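Local structure of lactose Operon Repressor (Escherichia coli, 1JYE) at residues 84-87 with 88-92; 129-132 with 133-136; 195-198 with 199-203; 226-229 with 230-233; 301-304 with 305-309. The protein represses transcription of the lactose operon by binding operator DNA as the lac repressor, here a dimeric variant with a C-terminal deletion. The protein carries 1 engineered substitution. One frame throughout, in Å; residues are numbered along the deposited sequence.

Contact 1. Residues 84-87 with 88-92; sequences LSRA and DQLGA. Engineered in segment 84-87: Leu84 (natural residue Lys).
Leu84 and Asp88 are joined by a backbone bond near the end of helix 74-89, Asp88 N to Leu84 O at 3.0 Å. Leu84 is engineered, the natural residue being Lys. Its side chain turns away, to Val94 and to Leu71 of the second subunit. Ser85 meets Gln89 next. Its O accepts from Gln89 N, and its OG takes a bond from Gln89 NE2 at 3.1 Å, lying in the plane of that amide. NE2 also bonds Ser85 O weakly. Arg86 holds the other end of the same amide. Its NH1 donates to Gln89 OE1 at 2.9 Å, from above the carbonyl plane, with the guanidinium and amide planes 64° apart. A bend at chi2 (54°) brings the guanidinium back beside Leu90, whose CD2 covers one face, 3.8 Å from Arg86 CZ. Ala87 O receives Ala92 N at 2.8 Å and a nearly straight 173°. With Gly91 N to Asp88 O at 3.1 Å this is a Schellman motif, and Gly91, at positive phi, is its C-prime residue. Both ends of the Gln89 amide are thus engaged, which should fix its rotation. The Arg86 charge is met by Asp302 in a salt bridge through NE, while Leu90 shields one face.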
loop_
_atom_site.group_PDB
_atom_site.type_symbol
_atom_site.label_atom_id
_atom_site.label_comp_id
_atom_site.label_asym_id
_atom_site.label_seq_id
_atom_site.Cartn_x
_atom_site.Cartn_y
_atom_site.Cartn_z
ATOM N N LEU A 84 13.168 6.202 -2.734
ATOM C CA LEU A 84 13.588 7.004 -1.591
ATOM C C LEU A 84 14.690 6.321 -0.792
ATOM O O LEU A 84 15.609 6.978 -0.303
ATOM C CB LEU A 84 12.392 7.298 -0.681
ATOM C CG LEU A 84 11.262 8.115 -1.311
ATOM C CD1 LEU A 84 10.111 8.243 -0.321
ATOM C CD2 LEU A 84 11.779 9.486 -1.722
ATOM N N SER A 85 14.599 5.004 -0.656
ATOM C CA SER A 85 15.610 4.261 0.083
ATOM C C SER A 85 16.971 4.346 -0.605
ATOM O O SER A 85 17.983 4.647 0.032
ATOM C CB SER A 85 15.200 2.794 0.226
ATOM O OG SER A 85 16.202 2.056 0.906
ATOM N N ARG A 86 16.992 4.088 -1.911
ATOM C CA ARG A 86 18.239 4.123 -2.667
ATOM C C ARG A 86 18.806 5.536 -2.761
ATOM O O ARG A 86 20.023 5.729 -2.710
ATOM C CB ARG A 86 18.024 3.545 -4.069
ATOM C CG ARG A 86 19.303 3.383 -4.881
ATOM C CD ARG A 86 20.350 2.571 -4.121
ATOM N NE ARG A 86 21.514 2.270 -4.951
ATOM C CZ ARG A 86 22.694 1.885 -4.474
ATOM N NH1 ARG A 86 22.874 1.755 -3.166
ATOM N NH2 ARG A 86 23.695 1.630 -5.307
ATOM N N ALA A 87 17.926 6.524 -2.897
ATOM C CA ALA A 87 18.359 7.914 -2.979
ATOM C C ALA A 87 19.089 8.278 -1.689
ATOM O O ALA A 87 20.162 8.882 -1.717
ATOM C CB ALA A 87 17.160 8.826 -3.179
ATOM N N ASP A 88 18.493 7.902 -0.561
ATOM C CA ASP A 88 19.078 8.168 0.751
ATOM C C ASP A 88 20.465 7.536 0.807
ATOM O O ASP A 88 21.426 8.154 1.267
ATOM C CB ASP A 88 18.198 7.566 1.848
ATOM C CG ASP A 88 18.671 7.923 3.247
ATOM O OD1 ASP A 88 18.349 7.171 4.190
ATOM O OD2 ASP A 88 19.352 8.957 3.408
ATOM N N GLN A 89 20.556 6.299 0.328
ATOM C CA GLN A 89 21.813 5.556 0.312
ATOM C C GLN A 89 22.894 6.268 -0.490
ATOM O O GLN A 89 24.068 6.246 -0.119
ATOM C CB GLN A 89 21.599 4.165 -0.289
ATOM C CG GLN A 89 20.759 3.216 0.547
ATOM C CD GLN A 89 20.391 1.955 -0.218
ATOM O OE1 GLN A 89 21.250 1.303 -0.811
ATOM N NE2 GLN A 89 19.108 1.608 -0.206
ATOM N N LEU A 90 22.496 6.898 -1.590
ATOM C CA LEU A 90 23.448 7.589 -2.450
ATOM C C LEU A 90 23.594 9.080 -2.152
ATOM O O LEU A 90 24.253 9.804 -2.898
ATOM C CB LEU A 90 23.056 7.381 -3.916
ATOM C CG LEU A 90 22.991 5.911 -4.353
ATOM C CD1 LEU A 90 22.490 5.817 -5.786
ATOM C CD2 LEU A 90 24.367 5.268 -4.222
ATOM N N GLY A 91 22.979 9.532 -1.064
ATOM C CA GLY A 91 23.075 10.932 -0.680
ATOM C C GLY A 91 22.299 11.912 -1.538
ATOM O O GLY A 91 22.711 13.060 -1.706
ATOM N N ALA A 92 21.168 11.475 -2.080
ATOM C CA ALA A 92 20.353 12.346 -2.915
ATOM C C ALA A 92 18.997 12.606 -2.274
ATOM O O ALA A 92 18.347 11.679 -1.789
ATOM C CB ALA A 92 20.159 11.719 -4.289
#

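Contact 2. Residues 129-132 with 133-136; sequences DDQD and AIAV
Asp129 is the N-cap of helix 130-139, and its own carbonyl opens the helical bonding with Ala133. The cap is a side-chain bond: Asp129 OD1 accepts from Asp132 N at 2.8 Å with an N-H...O angle of 163°, the oxygen being met nearly end-on. A chi1 of 70° swings the carboxylate back over the first turn to reach that N-H. Asp129 O then takes Ala133 N at 2.9 Å, and the regular pattern runs on to Val136 N with Asp132 O. Beyond the cap, Asp130 and Ile134 lie side by side and point the same way. Asp130 OD1 touches Ile134 CD1 at 3.5 Å, a methyl against a carboxylate oxygen. Gln131 also runs alongside Ile134, its NE2 4.1 Å from Ile134 CD1. The same NE2 makes a weak bond to Asp130 OD1. The other oxygen, Asp130 OD2, bonds Thr154 OG1. Val136 CG2 sits close on Asp132 O at 3.2 Å. Asp129 at the cap, with Asp130 and Asp132 in the first turn, would probably offset the positive end of the helix dipole. The helix is the crossover between parallel strands 122-125 and 145-147. Val136 packs on Val104 and Val111 of helix 104-115, and Ala135 on its Lys108. Ala133 faces the loop residues Leu128 and Val150.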
loop_
_atom_site.group_PDB
_atom_site.type_symbol
_atom_site.label_atom_id
_atom_site.label_comp_id
_atom_site.label_asym_id
_atom_site.label_seq_id
_atom_site.Cartn_x
_atom_site.Cartn_y
_atom_site.Cartn_z
ATOM N N ASP A 129 1.429 6.812 -22.824
ATOM C CA ASP A 129 1.541 6.089 -24.083
ATOM C C ASP A 129 2.740 6.645 -24.849
ATOM O O ASP A 129 3.403 7.569 -24.377
ATOM C CB ASP A 129 0.242 6.171 -24.910
ATOM C CG ASP A 129 -0.031 7.553 -25.485
ATOM O OD1 ASP A 129 0.824 8.453 -25.392
ATOM O OD2 ASP A 129 -1.131 7.727 -26.058
ATOM N N ASP A 130 3.029 6.079 -26.015
ATOM C CA ASP A 130 4.185 6.503 -26.798
ATOM C C ASP A 130 4.312 8.008 -27.013
ATOM O O ASP A 130 5.299 8.619 -26.596
ATOM C CB ASP A 130 4.191 5.781 -28.149
ATOM C CG ASP A 130 5.488 5.980 -28.915
ATOM O OD1 ASP A 130 5.578 6.935 -29.718
ATOM O OD2 ASP A 130 6.427 5.185 -28.704
ATOM N N GLN A 131 3.317 8.607 -27.658
ATOM C CA GLN A 131 3.347 10.038 -27.933
ATOM C C GLN A 131 3.389 10.923 -26.691
ATOM O O GLN A 131 4.107 11.924 -26.669
ATOM C CB GLN A 131 2.158 10.423 -28.816
ATOM C CG GLN A 131 2.427 10.248 -30.304
ATOM C CD GLN A 131 3.056 8.910 -30.641
ATOM O OE1 GLN A 131 2.431 7.859 -30.492
ATOM N NE2 GLN A 131 4.303 8.941 -31.098
ATOM N N ASP A 132 2.632 10.560 -25.661
ATOM C CA ASP A 132 2.622 11.356 -24.438
ATOM C C ASP A 132 3.953 11.280 -23.695
ATOM O O ASP A 132 4.400 12.271 -23.114
ATOM C CB ASP A 132 1.479 10.921 -23.512
ATOM C CG ASP A 132 0.109 11.292 -24.058
ATOM O OD1 ASP A 132 0.035 12.189 -24.928
ATOM O OD2 ASP A 132 -0.896 10.701 -23.607
ATOM N N ALA A 133 4.590 10.110 -23.707
ATOM C CA ALA A 133 5.875 9.960 -23.028
ATOM C C ALA A 133 6.916 10.825 -23.734
ATOM O O ALA A 133 7.744 11.474 -23.091
ATOM C CB ALA A 133 6.311 8.492 -23.029
ATOM N N ILE A 134 6.873 10.832 -25.062
ATOM C CA ILE A 134 7.809 11.643 -25.834
ATOM C C ILE A 134 7.569 13.116 -25.507
ATOM O O ILE A 134 8.514 13.895 -25.370
ATOM C CB ILE A 134 7.631 11.400 -27.348
ATOM C CG1 ILE A 134 8.137 9.997 -27.701
ATOM C CG2 ILE A 134 8.386 12.465 -28.146
ATOM C CD1 ILE A 134 7.856 9.579 -29.136
ATOM N N ALA A 135 6.301 13.486 -25.360
ATOM C CA ALA A 135 5.934 14.861 -25.039
ATOM C C ALA A 135 6.452 15.249 -23.654
ATOM O O ALA A 135 6.965 16.353 -23.455
ATOM C CB ALA A 135 4.423 15.025 -25.102
ATOM N N VAL A 136 6.315 14.343 -22.691
ATOM C CA VAL A 136 6.797 14.621 -21.342
ATOM C C VAL A 136 8.318 14.752 -21.342
ATOM O O VAL A 136 8.873 15.627 -20.677
ATOM C CB VAL A 136 6.375 13.508 -20.361
ATOM C CG1 VAL A 136 7.061 13.705 -19.009
ATOM C CG2 VAL A 136 4.864 13.530 -20.184
#

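Contact 3. Residues 195-198 with 199-203; sequences RLRL and AGWHK
Arg197 and Trp201 make the close side of this helical turn, lying side by side and pointing the same way. Arg197 CG stands over the face of the six-membered ring, 4.1 Å from its centroid and 22° off the normal, a CH-pi contact. Arg197 O lies over the same indole nearer the rim, 3.5 Å from Trp201 CG. Leu198 reaches the edge of the indole instead, CD1 to Trp201 CE3 at 4.0 Å. With its CG anti to the backbone N (chi1 179°), Leu198 also runs beside His202, and CD1 is 3.7 Å from His202 CD2. His202 NE2 is bonded to Glu215. The segments belong to helix 192-207, the crossover from strand 182-186 to strand 214-217 in a periplasmic binding protein-like domain. Arg197 NH1 bonds Ala245 O and a bound glycerol, probably from the crystallisation liquor but consistent with a small-molecule pocket. Without the indole, as with a serine here, Arg197 CG would probably lose the ring face under it, and Leu198 CD1 the indole edge while keeping His202. The other side is looser. Ala199 is exposed and gives little beyond its backbone bond to Arg195 O. The Arg195 side chain leads away to Leu189 O.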
loop_
_atom_site.group_PDB
_atom_site.type_symbol
_atom_site.label_atom_id
_atom_site.label_comp_id
_atom_site.label_asym_id
_atom_site.label_seq_id
_atom_site.Cartn_x
_atom_site.Cartn_y
_atom_site.Cartn_z
ATOM N N ARG A 195 -3.038 -1.970 -20.388
ATOM C CA ARG A 195 -3.212 -2.268 -21.806
ATOM C C ARG A 195 -2.218 -3.313 -22.299
ATOM O O ARG A 195 -2.598 -4.257 -22.993
ATOM C CB ARG A 195 -3.085 -0.991 -22.643
ATOM C CG ARG A 195 -4.198 0.025 -22.394
ATOM C CD ARG A 195 -4.263 1.069 -23.509
ATOM N NE ARG A 195 -3.048 1.874 -23.616
ATOM C CZ ARG A 195 -2.842 3.019 -22.971
ATOM N NH1 ARG A 195 -1.702 3.681 -23.139
ATOM N NH2 ARG A 195 -3.771 3.504 -22.158
ATOM N N LEU A 196 -0.946 -3.146 -21.947
ATOM C CA LEU A 196 0.077 -4.102 -22.363
ATOM C C LEU A 196 -0.240 -5.485 -21.804
ATOM O O LEU A 196 -0.057 -6.501 -22.482
ATOM C CB LEU A 196 1.458 -3.654 -21.878
ATOM C CG LEU A 196 2.021 -2.388 -22.528
ATOM C CD1 LEU A 196 3.282 -1.953 -21.785
ATOM C CD2 LEU A 196 2.321 -2.657 -24.001
ATOM N N ARG A 197 -0.724 -5.519 -20.566
ATOM C CA ARG A 197 -1.069 -6.776 -19.911
ATOM C C ARG A 197 -2.241 -7.458 -20.620
ATOM O O ARG A 197 -2.196 -8.659 -20.895
ATOM C CB ARG A 197 -1.411 -6.504 -18.439
ATOM C CG ARG A 197 -1.517 -7.734 -17.540
ATOM C CD ARG A 197 -1.355 -7.298 -16.074
ATOM N NE ARG A 197 -0.085 -6.595 -15.917
ATOM C CZ ARG A 197 0.231 -5.787 -14.907
ATOM N NH1 ARG A 197 -0.630 -5.557 -13.922
ATOM N NH2 ARG A 197 1.413 -5.184 -14.899
ATOM N N LEU A 198 -3.282 -6.695 -20.934
ATOM C CA LEU A 198 -4.441 -7.270 -21.608
ATOM C C LEU A 198 -4.067 -7.761 -23.008
ATOM O O LEU A 198 -4.477 -8.848 -23.417
ATOM C CB LEU A 198 -5.576 -6.243 -21.696
ATOM C CG LEU A 198 -6.858 -6.704 -22.404
ATOM C CD1 LEU A 198 -7.381 -7.986 -21.764
ATOM C CD2 LEU A 198 -7.905 -5.596 -22.324
ATOM N N ALA A 199 -3.285 -6.969 -23.735
ATOM C CA ALA A 199 -2.874 -7.357 -25.085
ATOM C C ALA A 199 -2.059 -8.641 -25.026
ATOM O O ALA A 199 -2.186 -9.513 -25.891
ATOM C CB ALA A 199 -2.057 -6.245 -25.730
ATOM N N GLY A 200 -1.219 -8.746 -24.001
ATOM C CA GLY A 200 -0.394 -9.928 -23.830
ATOM C C GLY A 200 -1.219 -11.170 -23.573
ATOM O O GLY A 200 -0.952 -12.219 -24.164
ATOM N N TRP A 201 -2.210 -11.074 -22.686
ATOM C CA TRP A 201 -3.051 -12.231 -22.412
ATOM C C TRP A 201 -3.688 -12.717 -23.703
ATOM O O TRP A 201 -3.699 -13.912 -23.981
ATOM C CB TRP A 201 -4.167 -11.904 -21.423
ATOM C CG TRP A 201 -3.702 -11.750 -20.023
ATOM C CD1 TRP A 201 -2.635 -12.368 -19.441
ATOM C CD2 TRP A 201 -4.335 -10.980 -19.000
ATOM N NE1 TRP A 201 -2.566 -12.030 -18.107
ATOM C CE2 TRP A 201 -3.597 -11.180 -17.812
ATOM C CE3 TRP A 201 -5.455 -10.142 -18.969
ATOM C CZ2 TRP A 201 -3.948 -10.569 -16.603
ATOM C CZ3 TRP A 201 -5.803 -9.534 -17.767
ATOM C CH2 TRP A 201 -5.050 -9.755 -16.601
ATOM N N HIS A 202 -4.227 -11.788 -24.485
ATOM C CA HIS A 202 -4.866 -12.163 -25.741
ATOM C C HIS A 202 -3.886 -12.807 -26.703
ATOM O O HIS A 202 -4.224 -13.774 -27.384
ATOM C CB HIS A 202 -5.516 -10.942 -26.392
ATOM C CG HIS A 202 -6.845 -10.587 -25.801
ATOM N ND1 HIS A 202 -7.938 -11.422 -25.882
ATOM C CD2 HIS A 202 -7.257 -9.491 -25.123
ATOM C CE1 HIS A 202 -8.969 -10.855 -25.278
ATOM N NE2 HIS A 202 -8.582 -9.683 -24.809
ATOM N N LYS A 203 -2.671 -12.273 -26.759
ATOM C CA LYS A 203 -1.647 -12.815 -27.646
ATOM C C LYS A 203 -1.352 -14.279 -27.332
ATOM O O LYS A 203 -1.395 -15.134 -28.216
ATOM C CB LYS A 203 -0.356 -12.001 -27.530
ATOM C CG LYS A 203 0.817 -12.590 -28.306
ATOM C CD LYS A 203 2.077 -11.755 -28.129
ATOM C CE LYS A 203 3.283 -12.441 -28.750
ATOM N NZ LYS A 203 4.531 -11.640 -28.595
#

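Contact 4. Residues 226-229 with 230-233; sequences FQQT and MQML
The backbone of 226-233 is regular helix, with Met230 N bonded to Phe226 O at 2.9 Å and the same pattern repeated as far as Leu233 N with Thr229 O. Phe226 and Met230 carry the contact and run side by side. Phe226 CG is anti to the backbone N (chi1 175°), which swings the ring forward along the helix. Met230 CG then lies over one face, 3.8 Å from the ring centroid and 17° off the normal, a CH-pi contact. The nearest ring atom is Phe226 CZ, 3.6 Å from Met230 CG. Met230 bends at chi2 and chi3, and its SD stands obliquely to the ring, 4.8 Å from the centroid. Were the ring of Phe226 cut back to a valine, Met230 CG would probably lose the surface it lies on and Arg255 its cation-pi partner. Along the same side of the helix, Thr229 CG2 touches Leu233 CD1 at 4.0 Å, while Thr229 OG1 bonds Gly225 O. Thr229 and Met230 meet Ala256 of helix 247-259, and Phe226 touches Cys281 of the second subunit. The one-turn pairing of sulfur and ring is a Met-aromatic contact, set on a helix of the periplasmic binding protein-like domain.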
loop_
_atom_site.group_PDB
_atom_site.type_symbol
_atom_site.label_atom_id
_atom_site.label_comp_id
_atom_site.label_asym_id
_atom_site.label_seq_id
_atom_site.Cartn_x
_atom_site.Cartn_y
_atom_site.Cartn_z
ATOM N N PHE A 226 -14.237 -7.599 -7.262
ATOM C CA PHE A 226 -15.423 -8.239 -6.710
ATOM C C PHE A 226 -16.646 -7.950 -7.582
ATOM O O PHE A 226 -17.401 -8.859 -7.937
ATOM C CB PHE A 226 -15.689 -7.718 -5.296
ATOM C CG PHE A 226 -16.958 -8.242 -4.688
ATOM C CD1 PHE A 226 -17.026 -9.543 -4.201
ATOM C CD2 PHE A 226 -18.096 -7.442 -4.627
ATOM C CE1 PHE A 226 -18.210 -10.043 -3.661
ATOM C CE2 PHE A 226 -19.284 -7.935 -4.090
ATOM C CZ PHE A 226 -19.340 -9.237 -3.606
ATOM N N GLN A 227 -16.838 -6.678 -7.916
ATOM C CA GLN A 227 -17.982 -6.265 -8.725
ATOM C C GLN A 227 -17.981 -6.890 -10.116
ATOM O O GLN A 227 -18.986 -7.448 -10.553
ATOM C CB GLN A 227 -18.014 -4.743 -8.851
ATOM C CG GLN A 227 -18.114 -4.019 -7.516
ATOM C CD GLN A 227 -18.062 -2.510 -7.659
ATOM O OE1 GLN A 227 -17.176 -1.967 -8.320
ATOM N NE2 GLN A 227 -19.005 -1.824 -7.027
ATOM N N GLN A 228 -16.854 -6.798 -10.811
ATOM C CA GLN A 228 -16.764 -7.355 -12.158
ATOM C C GLN A 228 -16.973 -8.862 -12.177
ATOM O O GLN A 228 -17.652 -9.397 -13.064
ATOM C CB GLN A 228 -15.411 -7.009 -12.786
ATOM C CG GLN A 228 -15.243 -5.528 -13.086
ATOM C CD GLN A 228 -16.345 -4.998 -13.984
ATOM O OE1 GLN A 228 -16.615 -5.559 -15.045
ATOM N NE2 GLN A 228 -16.986 -3.912 -13.563
ATOM N N THR A 229 -16.396 -9.553 -11.201
ATOM C CA THR A 229 -16.529 -11.000 -11.134
ATOM C C THR A 229 -17.962 -11.398 -10.788
ATOM O O THR A 229 -18.503 -12.343 -11.360
ATOM C CB THR A 229 -15.545 -11.595 -10.114
ATOM O OG1 THR A 229 -14.211 -11.220 -10.485
ATOM C CG2 THR A 229 -15.643 -13.118 -10.091
ATOM N N MET A 230 -18.583 -10.678 -9.857
ATOM C CA MET A 230 -19.961 -10.982 -9.490
ATOM C C MET A 230 -20.875 -10.764 -10.692
ATOM O O MET A 230 -21.798 -11.542 -10.927
ATOM C CB MET A 230 -20.431 -10.099 -8.330
ATOM C CG MET A 230 -19.939 -10.537 -6.962
ATOM S SD MET A 230 -20.430 -12.227 -6.546
ATOM C CE MET A 230 -22.159 -12.184 -6.913
ATOM N N GLN A 231 -20.616 -9.704 -11.453
ATOM C CA GLN A 231 -21.436 -9.402 -12.625
ATOM C C GLN A 231 -21.305 -10.500 -13.670
ATOM O O GLN A 231 -22.287 -10.883 -14.310
ATOM C CB GLN A 231 -21.034 -8.052 -13.225
ATOM C CG GLN A 231 -21.330 -6.873 -12.305
ATOM C CD GLN A 231 -20.988 -5.531 -12.923
ATOM O OE1 GLN A 231 -21.026 -4.498 -12.251
ATOM N NE2 GLN A 231 -20.656 -5.535 -14.207
ATOM N N MET A 232 -20.086 -11.004 -13.836
ATOM C CA MET A 232 -19.818 -12.074 -14.789
ATOM C C MET A 232 -20.560 -13.340 -14.371
ATOM O O MET A 232 -21.255 -13.967 -15.176
ATOM C CB MET A 232 -18.316 -12.358 -14.847
ATOM C CG MET A 232 -17.945 -13.540 -15.727
ATOM S SD MET A 232 -16.191 -13.921 -15.641
ATOM C CE MET A 232 -16.094 -14.680 -14.010
ATOM N N LEU A 233 -20.414 -13.710 -13.103
ATOM C CA LEU A 233 -21.067 -14.900 -12.578
ATOM C C LEU A 233 -22.588 -14.781 -12.611
ATOM O O LEU A 233 -23.281 -15.745 -12.940
ATOM C CB LEU A 233 -20.597 -15.170 -11.146
ATOM C CG LEU A 233 -19.104 -15.471 -11.001
ATOM C CD1 LEU A 233 -18.752 -15.608 -9.526
ATOM C CD2 LEU A 233 -18.756 -16.750 -11.754
#

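Contact 5. Residues 301-304 with 305-309; sequences VDRL and LQLSQ
Arg303 and Leu307 slant across one another on one flank of helix 293-308. The contact is made by the root of the arginine, Arg303 CG, against Leu307 CD1 at 4.2 Å. Arg303 CG is anti to the backbone N (chi1 -172°), and bends at chi2 and chi3 then take the guanidinium off to Gln317. Leu307 leans back on the preceding turn, with CG 3.2 Å from Arg303 O. On another flank the side chains of Val301 and Leu305 touch methyl to methyl, CG1 to CD1 at 4.3 Å, beside the backbone bond from Leu305 N to Val301 O. Gln306 presses CG against Asp302 O at 3.0 Å, a close approach; its chain bends at chi2 and OE1 bonds Gln311 NE2. The backbone bonds run on beneath, Leu307 N to Arg303 O at 2.8 Å among them. Near the helix end Ser308 OG folds back onto Leu305 O at 2.6 Å. Its chi1 of 70° puts the hydroxyl between backbone N and carbonyl carbon, within reach of that oxygen. Around the helix, Val301 packs on Ile83 and Arg86 of helix 74-89, and Leu305 on Leu90 just beyond it. Leu307 and Gln306 lie against Ala312 in the loop that leads to strand 316-324, where Gln317 sits.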
loop_
_atom_site.group_PDB
_atom_site.type_symbol
_atom_site.label_atom_id
_atom_site.label_comp_id
_atom_site.label_asym_id
_atom_site.label_seq_id
_atom_site.Cartn_x
_atom_site.Cartn_y
_atom_site.Cartn_z
ATOM N N VAL A 301 17.075 4.688 -9.522
ATOM C CA VAL A 301 17.921 5.724 -8.945
ATOM C C VAL A 301 19.344 5.581 -9.471
ATOM O O VAL A 301 19.952 6.562 -9.906
ATOM C CB VAL A 301 17.928 5.653 -7.401
ATOM C CG1 VAL A 301 18.903 6.682 -6.832
ATOM C CG2 VAL A 301 16.526 5.922 -6.872
ATOM N N ASP A 302 19.868 4.360 -9.444
ATOM C CA ASP A 302 21.218 4.120 -9.943
ATOM C C ASP A 302 21.306 4.563 -11.401
ATOM O O ASP A 302 22.261 5.223 -11.804
ATOM C CB ASP A 302 21.585 2.633 -9.853
ATOM C CG ASP A 302 21.493 2.085 -8.442
ATOM O OD1 ASP A 302 21.775 2.836 -7.489
ATOM O OD2 ASP A 302 21.152 0.893 -8.288
ATOM N N ARG A 303 20.295 4.199 -12.183
ATOM C CA ARG A 303 20.251 4.537 -13.604
ATOM C C ARG A 303 20.188 6.044 -13.849
ATOM O O ARG A 303 20.907 6.573 -14.696
ATOM C CB ARG A 303 19.043 3.857 -14.263
ATOM C CG ARG A 303 18.989 3.969 -15.794
ATOM C CD ARG A 303 20.178 3.269 -16.446
ATOM N NE ARG A 303 20.444 1.977 -15.819
ATOM C CZ ARG A 303 19.667 0.903 -15.932
ATOM N NH1 ARG A 303 20.000 -0.217 -15.302
ATOM N NH2 ARG A 303 18.574 0.933 -16.686
ATOM N N LEU A 304 19.327 6.734 -13.105
ATOM C CA LEU A 304 19.184 8.177 -13.268
ATOM C C LEU A 304 20.490 8.903 -12.986
ATOM O O LEU A 304 20.881 9.805 -13.728
ATOM C CB LEU A 304 18.098 8.724 -12.338
ATOM C CG LEU A 304 17.854 10.232 -12.466
ATOM C CD1 LEU A 304 17.233 10.534 -13.822
ATOM C CD2 LEU A 304 16.937 10.703 -11.346
ATOM N N LEU A 305 21.163 8.514 -11.909
ATOM C CA LEU A 305 22.423 9.154 -11.565
ATOM C C LEU A 305 23.486 8.864 -12.624
ATOM O O LEU A 305 24.301 9.729 -12.936
ATOM C CB LEU A 305 22.884 8.702 -10.175
ATOM C CG LEU A 305 21.906 9.068 -9.050
ATOM C CD1 LEU A 305 22.541 8.771 -7.702
ATOM C CD2 LEU A 305 21.533 10.546 -9.136
ATOM N N GLN A 306 23.474 7.656 -13.184
ATOM C CA GLN A 306 24.439 7.310 -14.226
ATOM C C GLN A 306 24.138 8.166 -15.449
ATOM O O GLN A 306 25.049 8.676 -16.103
ATOM C CB GLN A 306 24.338 5.827 -14.591
ATOM C CG GLN A 306 24.693 4.887 -13.447
ATOM C CD GLN A 306 26.163 4.546 -13.397
ATOM O OE1 GLN A 306 27.021 5.401 -13.613
ATOM N NE2 GLN A 306 26.467 3.286 -13.100
ATOM N N LEU A 307 22.853 8.325 -15.757
ATOM C CA LEU A 307 22.449 9.141 -16.898
ATOM C C LEU A 307 22.896 10.588 -16.707
ATOM O O LEU A 307 23.366 11.231 -17.652
ATOM C CB LEU A 307 20.926 9.103 -17.073
ATOM C CG LEU A 307 20.352 7.806 -17.645
ATOM C CD1 LEU A 307 18.841 7.801 -17.503
ATOM C CD2 LEU A 307 20.767 7.667 -19.104
ATOM N N SER A 308 22.756 11.092 -15.483
ATOM C CA SER A 308 23.135 12.468 -15.177
ATOM C C SER A 308 24.638 12.695 -15.313
ATOM O O SER A 308 25.084 13.824 -15.514
ATOM C CB SER A 308 22.679 12.852 -13.764
ATOM O OG SER A 308 23.418 12.172 -12.765
ATOM N N GLN A 309 25.416 11.621 -15.208
ATOM C CA GLN A 309 26.866 11.722 -15.330
ATOM C C GLN A 309 27.354 11.249 -16.698
ATOM O O GLN A 309 28.559 11.186 -16.948
ATOM C CB GLN A 309 27.548 10.911 -14.226
ATOM C CG GLN A 309 27.248 11.402 -12.820
ATOM C CD GLN A 309 28.035 10.655 -11.760
ATOM O OE1 GLN A 309 27.889 10.914 -10.563
ATOM N NE2 GLN A 309 28.878 9.725 -12.193
#

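Contacts 1 and 5 belong together. Their centres are 12 Å apart, and helix 74-89, with Leu90 next in the chain, meets helix 293-308 through the salt bridge Arg86 NE to Asp302 OD1, 2.6 Å, and through Leu90 CD1 on Leu305 CD1, 3.5 Å. Contacts 2 and 3 also touch, more lightly, where Asp129 CB meets Arg195 NH1 at 3.6 Å. Contact 3 is the one that reaches the bound glycerol, through Arg197. Contact 4 does not touch contact 3; their nearest atoms are about 11 Å apart. Contacts 4 and 5 are the most distant pair, about 45 Å between centres, on opposite sides of the chain's centre. Both contact 1 and contact 4 have neighbours on the second subunit.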